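Local coordinates for cytochrome P450 reductase (Amycolatopsis methanolica 239, PDB 5OGX), which transfers electrons from NADH, by way of FAD and a [2Fe-2S] cluster, to the cytochrome P450 partner that O-demethylates guaiacol and other lignin-derived aromatics, at residues A[208-213]-A[236-241]; A[293-298]-A[319-324]. One frame throughout, in Å; residues are numbered along the deposited sequence. Where two conformers were deposited one is given.

Overall arrangement
Both contacts belong to the NADH-binding part of the reductase, built round a six-stranded parallel sheet. Contact 1 (208-213 with 236-241) pairs two neighbouring strands inside that sheet; contact 2 (293-298 with 319-324) joins two partly buried loops, each leading from a helix into a further strand of the same sheet. Their centres lie about 13 Å apart and they touch by packing: L239 CD1 meets V293 CG2 at 3.8 Å, and V211 CG1 meets M322 CE at 3.8 Å. The L240 side chain is about 13 Å from the bound FAD, so contact 1 does not line the flavin pocket, and contact 2 is remote from annotated sites.

Contact 1. Residues A[208-213]-A[236-241]; sequences GPMVLI and REVLLY
M210 and L212 on one strand and L239 and Y241 on the other are laced by backbone hydrogen bonds in parallel register. M210 N gives to E237 O, L239 N to M210 O, L212 N to L239 O at 2.7 Å and Y241 N to L212 O, all nearly straight; the strand axes diverge by just 12°. CA-H...O contacts, such as V211 CA to L239 O at 3.3 Å, accompany this ladder.

Ahead of the strands, in the conformer given, the R236 guanidinium grips one acceptor side-on. NE (3.2 Å) and NH2 (2.9 Å) both reach G208 O, which lies in the guanidinium plane; NH2 takes an in-plane lone pair, while NE approaches tilted from the carbonyl plane. NH2 also forms a salt bridge with D205. M210 SD sits 3.6 Å above the centre of one guanidinium face, brought there by CG lying anti to the carbonyl carbon and a nearly extended chi2 (163°). With an alanine here, that face is likely to lose its sulfur cover and the guanidinium to be less restrained against tilting.

Apolar pairs line both faces of the sheet. Beside helix 219-232, L212 CD1 presses on V238 CG1 at a tight 3.5 Å. On the other face, under helix 285-292, V211 CG2 meets the Y241 ring at its edge, 3.7 Å from CE1, and the Y241 hydroxyl is hydrogen-bonded to D292.

This is the strand pair of a beta-alpha-beta crossover: backbone hydrogen bonds set its register, hydrocarbon lines both faces, and the buried arginine charge is probably eased by carbonyl and carboxylate together.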
loop_
_atom_site.group_PDB
_atom_site.type_symbol
_atom_site.label_atom_id
_atom_site.label_comp_id
_atom_site.label_asym_id
_atom_site.label_seq_id
_atom_site.Cartn_x
_atom_site.Cartn_y
_atom_site.Cartn_z
ATOM N N GLY A 208 16.218 -10.989 8.948
ATOM C CA GLY A 208 16.810 -9.880 9.665
ATOM C C GLY A 208 15.759 -9.013 10.335
ATOM O O GLY A 208 14.568 -9.097 10.027
ATOM N N PRO A 209 16.194 -8.130 11.233
ATOM C CA PRO A 209 15.245 -7.301 11.988
ATOM C C PRO A 209 14.514 -6.306 11.106
ATOM O O PRO A 209 15.067 -5.765 10.137
ATOM C CB PRO A 209 16.135 -6.565 13.000
ATOM C CG PRO A 209 17.521 -6.593 12.358
ATOM C CD PRO A 209 17.592 -7.897 11.631
ATOM N N MET A 210 13.266 -6.023 11.487
ATOM C CA MET A 210 12.420 -5.096 10.741
ATOM C C MET A 210 11.818 -4.061 11.674
ATOM O O MET A 210 11.359 -4.395 12.772
ATOM C CB MET A 210 11.249 -5.816 10.038
ATOM C CG MET A 210 11.628 -6.994 9.199
ATOM S SD MET A 210 10.204 -8.049 8.826
ATOM C CE MET A 210 8.907 -6.885 8.467
ATOM N N VAL A 211 11.783 -2.806 11.222
ATOM C CA VAL A 211 10.984 -1.780 11.882
ATOM C C VAL A 211 9.872 -1.374 10.933
ATOM O O VAL A 211 10.102 -1.207 9.728
ATOM C CB VAL A 211 11.823 -0.571 12.330
ATOM C CG1 VAL A 211 12.596 0.044 11.136
ATOM C CG2 VAL A 211 10.914 0.460 12.991
ATOM N N LEU A 212 8.654 -1.291 11.463
ATOM C CA LEU A 212 7.479 -0.916 10.694
ATOM C C LEU A 212 6.859 0.287 11.375
ATOM O O LEU A 212 6.631 0.265 12.591
ATOM C CB LEU A 212 6.480 -2.073 10.617
ATOM C CG LEU A 212 7.090 -3.299 9.936
ATOM C CD1 LEU A 212 7.511 -4.260 11.035
ATOM C CD2 LEU A 212 6.117 -3.971 8.967
ATOM N N ILE A 213 6.611 1.344 10.609
ATOM C CA ILE A 213 6.108 2.586 11.187
ATOM C C ILE A 213 4.868 3.015 10.420
ATOM O O ILE A 213 4.925 3.217 9.199
ATOM C CB ILE A 213 7.173 3.687 11.194
ATOM C CG1 ILE A 213 8.321 3.220 12.121
ATOM C CG2 ILE A 213 6.580 4.971 11.751
ATOM C CD1 ILE A 213 9.360 4.244 12.397
ATOM N N ARG A 236 12.094 -13.678 15.020
ATOM C CA ARG A 236 12.731 -12.494 14.478
ATOM C C ARG A 236 12.260 -11.244 15.216
ATOM O O ARG A 236 11.221 -11.223 15.888
ATOM C CB ARG A 236 12.454 -12.389 12.977
ATOM C CG ARG A 236 11.324 -11.441 12.624
ATOM C CD ARG A 236 10.931 -11.521 11.157
ATOM N NE ARG A 236 11.939 -10.962 10.256
ATOM C CZ ARG A 236 11.995 -11.226 8.959
ATOM N NH1 ARG A 236 11.101 -12.045 8.415
ATOM N NH2 ARG A 236 12.937 -10.682 8.204
ATOM N N GLU A 237 13.053 -10.189 15.075
ATOM C CA GLU A 237 12.796 -8.899 15.688
ATOM C C GLU A 237 11.912 -8.085 14.760
ATOM O O GLU A 237 12.271 -7.839 13.591
ATOM C CB GLU A 237 14.104 -8.173 15.955
ATOM C CG GLU A 237 14.924 -8.832 17.019
ATOM C CD GLU A 237 16.129 -8.012 17.324
ATOM O OE1 GLU A 237 16.148 -7.398 18.404
ATOM O OE2 GLU A 237 17.041 -7.976 16.466
ATOM N N VAL A 238 10.742 -7.688 15.256
ATOM C CA VAL A 238 9.793 -6.884 14.490
ATOM C C VAL A 238 9.316 -5.784 15.427
ATOM O O VAL A 238 8.629 -6.070 16.417
ATOM C CB VAL A 238 8.612 -7.728 13.989
ATOM C CG1 VAL A 238 7.552 -6.852 13.319
ATOM C CG2 VAL A 238 9.084 -8.848 13.069
ATOM N N LEU A 239 9.691 -4.536 15.146
ATOM C CA LEU A 239 9.290 -3.389 15.950
ATOM C C LEU A 239 8.237 -2.605 15.174
ATOM O O LEU A 239 8.523 -2.080 14.088
ATOM C CB LEU A 239 10.479 -2.491 16.279
ATOM C CG LEU A 239 11.704 -3.088 16.956
ATOM C CD1 LEU A 239 12.634 -1.956 17.365
ATOM C CD2 LEU A 239 11.302 -3.892 18.159
ATOM N N LEU A 240 7.024 -2.542 15.714
ATOM C CA LEU A 240 5.904 -1.911 15.025
ATOM C C LEU A 240 5.482 -0.678 15.821
ATOM O O LEU A 240 5.010 -0.802 16.955
ATOM C CB LEU A 240 4.751 -2.903 14.882
ATOM C CG LEU A 240 3.423 -2.385 14.347
ATOM C CD1 LEU A 240 3.601 -1.667 13.005
ATOM C CD2 LEU A 240 2.444 -3.545 14.236
ATOM N N TYR A 241 5.686 0.509 15.250
ATOM C CA TYR A 241 5.336 1.763 15.914
ATOM C C TYR A 241 4.081 2.325 15.265
ATOM O O TYR A 241 3.993 2.389 14.036
ATOM C CB TYR A 241 6.468 2.795 15.822
ATOM C CG TYR A 241 7.748 2.385 16.509
ATOM C CD1 TYR A 241 8.644 1.545 15.876
ATOM C CD2 TYR A 241 8.061 2.850 17.791
ATOM C CE1 TYR A 241 9.820 1.158 16.485
ATOM C CE2 TYR A 241 9.238 2.466 18.417
ATOM C CZ TYR A 241 10.118 1.628 17.755
ATOM O OH TYR A 241 11.300 1.230 18.337
#

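Contact 2. Residues A[293-298]-A[319-324]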
loop_
_atom_site.group_PDB
_atom_site.type_symbol
_atom_site.label_atom_id
_atom_site.label_comp_id
_atom_site.label_asym_id
_atom_site.label_seq_id
_atom_site.Cartn_x
_atom_site.Cartn_y
_atom_site.Cartn_z
ATOM N N VAL A 293 16.732 2.341 18.789
ATOM C CA VAL A 293 17.682 1.630 17.936
ATOM C C VAL A 293 18.575 2.684 17.290
ATOM O O VAL A 293 18.302 3.125 16.160
ATOM C CB VAL A 293 16.937 0.787 16.886
ATOM C CG1 VAL A 293 17.915 0.012 15.981
ATOM C CG2 VAL A 293 15.954 -0.180 17.589
ATOM N N PRO A 294 19.635 3.128 17.965
ATOM C CA PRO A 294 20.367 4.308 17.476
ATOM C C PRO A 294 21.038 4.098 16.136
ATOM O O PRO A 294 21.206 5.066 15.382
ATOM C CB PRO A 294 21.393 4.567 18.586
ATOM C CG PRO A 294 20.801 3.949 19.791
ATOM C CD PRO A 294 20.079 2.726 19.305
ATOM N N SER A 295 21.408 2.864 15.796
ATOM C CA SER A 295 21.991 2.577 14.491
ATOM C C SER A 295 21.082 1.616 13.745
ATOM O O SER A 295 20.833 0.501 14.214
ATOM C CB SER A 295 23.402 1.999 14.635
ATOM O OG SER A 295 23.832 1.434 13.405
ATOM N N GLY A 296 20.586 2.049 12.583
ATOM C CA GLY A 296 19.772 1.228 11.708
ATOM C C GLY A 296 20.526 0.330 10.756
ATOM O O GLY A 296 19.914 -0.326 9.912
ATOM N N ARG A 297 21.846 0.256 10.855
ATOM C CA ARG A 297 22.582 -0.550 9.891
ATOM C C ARG A 297 22.234 -2.024 10.069
ATOM O O ARG A 297 22.287 -2.564 11.188
ATOM C CB ARG A 297 24.081 -0.330 10.033
ATOM C CG ARG A 297 24.831 -0.904 8.839
ATOM C CD ARG A 297 26.236 -0.365 8.722
ATOM N NE ARG A 297 26.844 -0.866 7.488
ATOM C CZ ARG A 297 28.148 -1.057 7.329
ATOM N NH1 ARG A 297 28.980 -0.787 8.322
ATOM N NH2 ARG A 297 28.622 -1.521 6.176
ATOM N N GLY A 298 21.866 -2.672 8.967
ATOM C CA GLY A 298 21.469 -4.066 8.990
ATOM C C GLY A 298 19.991 -4.282 9.196
ATOM O O GLY A 298 19.534 -5.434 9.132
ATOM N N ARG A 319 19.777 8.484 7.634
ATOM C CA ARG A 319 20.770 9.207 8.424
ATOM C C ARG A 319 21.331 8.344 9.545
ATOM O O ARG A 319 22.460 8.573 9.996
ATOM C CB ARG A 319 20.160 10.485 8.992
ATOM C CG ARG A 319 19.797 11.503 7.926
ATOM C CD ARG A 319 19.382 12.831 8.540
ATOM N NE ARG A 319 18.785 12.669 9.862
ATOM C CZ ARG A 319 17.483 12.759 10.109
ATOM N NH1 ARG A 319 17.040 12.591 11.342
ATOM N NH2 ARG A 319 16.629 13.012 9.122
ATOM N N ARG A 320 20.563 7.358 10.007
ATOM C CA ARG A 320 21.033 6.397 10.992
ATOM C C ARG A 320 21.586 5.138 10.337
ATOM O O ARG A 320 21.710 4.101 11.002
ATOM C CB ARG A 320 19.910 6.060 11.975
ATOM C CG ARG A 320 19.497 7.240 12.864
ATOM C CD ARG A 320 20.719 8.050 13.281
ATOM N NE ARG A 320 20.433 9.054 14.305
ATOM C CZ ARG A 320 20.534 8.839 15.612
ATOM N NH1 ARG A 320 20.903 7.651 16.066
ATOM N NH2 ARG A 320 20.262 9.817 16.470
ATOM N N ARG A 321 21.901 5.218 9.043
ATOM C CA ARG A 321 22.708 4.268 8.295
ATOM C C ARG A 321 21.953 2.989 7.966
ATOM O O ARG A 321 22.572 1.964 7.662
ATOM C CB ARG A 321 24.027 3.975 9.023
ATOM C CG ARG A 321 24.936 5.218 9.035
ATOM C CD ARG A 321 26.088 5.106 10.026
ATOM N NE ARG A 321 27.144 4.247 9.508
ATOM C CZ ARG A 321 27.459 3.072 10.038
ATOM N NH1 ARG A 321 26.793 2.634 11.097
ATOM N NH2 ARG A 321 28.433 2.338 9.513
ATOM N N MET A 322 20.621 3.043 7.947
ATOM C CA MET A 322 19.857 1.944 7.369
ATOM C C MET A 322 20.047 1.961 5.853
ATOM O O MET A 322 20.087 3.029 5.234
ATOM C CB MET A 322 18.376 2.076 7.756
ATOM C CG MET A 322 17.531 0.875 7.412
ATOM S SD MET A 322 15.782 1.056 7.711
ATOM C CE MET A 322 15.788 1.359 9.496
ATOM N N SER A 323 20.185 0.779 5.263
ATOM C CA SER A 323 20.544 0.683 3.841
ATOM C C SER A 323 19.368 1.064 2.944
ATOM O O SER A 323 18.273 0.516 3.102
ATOM C CB SER A 323 21.005 -0.734 3.522
ATOM O OG SER A 323 22.207 -1.033 4.209
ATOM N N PRO A 324 19.561 1.971 1.973
ATOM C CA PRO A 324 18.489 2.269 1.005
ATOM C C PRO A 324 17.825 1.036 0.418
ATOM O O PRO A 324 16.613 1.041 0.150
ATOM C CB PRO A 324 19.230 3.060 -0.096
ATOM C CG PRO A 324 20.350 3.697 0.583
ATOM C CD PRO A 324 20.769 2.767 1.734
HETATM O O HOH W 1 20.191 -1.758 6.644
#
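G296 and M322 bring their backbones to a CA-CA distance of 4.4 Å, where G296 N donates to R320 O (2.8 Å) and the CA-H groups of M322 and R297 approach G296 O and R321 O. The close fit falls at G296: a side-chain carbon there would point toward the other loop and come very near M322 CB. R321, with positive phi (76°), is the C-prime residue of a Schellman motif ending helix 307-319, and this turn leaves R320 O facing the G296 amide.

R320 supplies the polar side-chain link. Its chain folds at chi2, letting CG and CD pass along P294 O while NH1 curls back to bond that oxygen at 2.7 Å. The donor lies in the carbonyl plane on a lone pair, and the oxygen lies at the guanidinium edge; the N-H...O angle of 140° makes the bond noticeably bent. R321 and R297 cross with their guanidinium planes 74° apart. The extended R297 chain lays CD over one face of the R321 group, 3.6 Å from NH2, so methylene contact accompanies an approach of like charges, R297 NH1 to R321 NH2 at 3.4 Å, which is probably unfavourable unless solvent screens it. M322 CB and CG lie against G296 O. A water accepts from S323 N and, weakly, from G298 N, bridging the loops.

Segment 293-298 runs from helix 285-292 to strand 300-305; the loop 319-324 leads from helix 307-319 to strand 327-331. The two helix-to-strand turns thus meet beside neighbouring strands of the parallel sheet, with R320 on V290 and M322 on F289 of helix 285-292, and M322 and V293 both packed on W299.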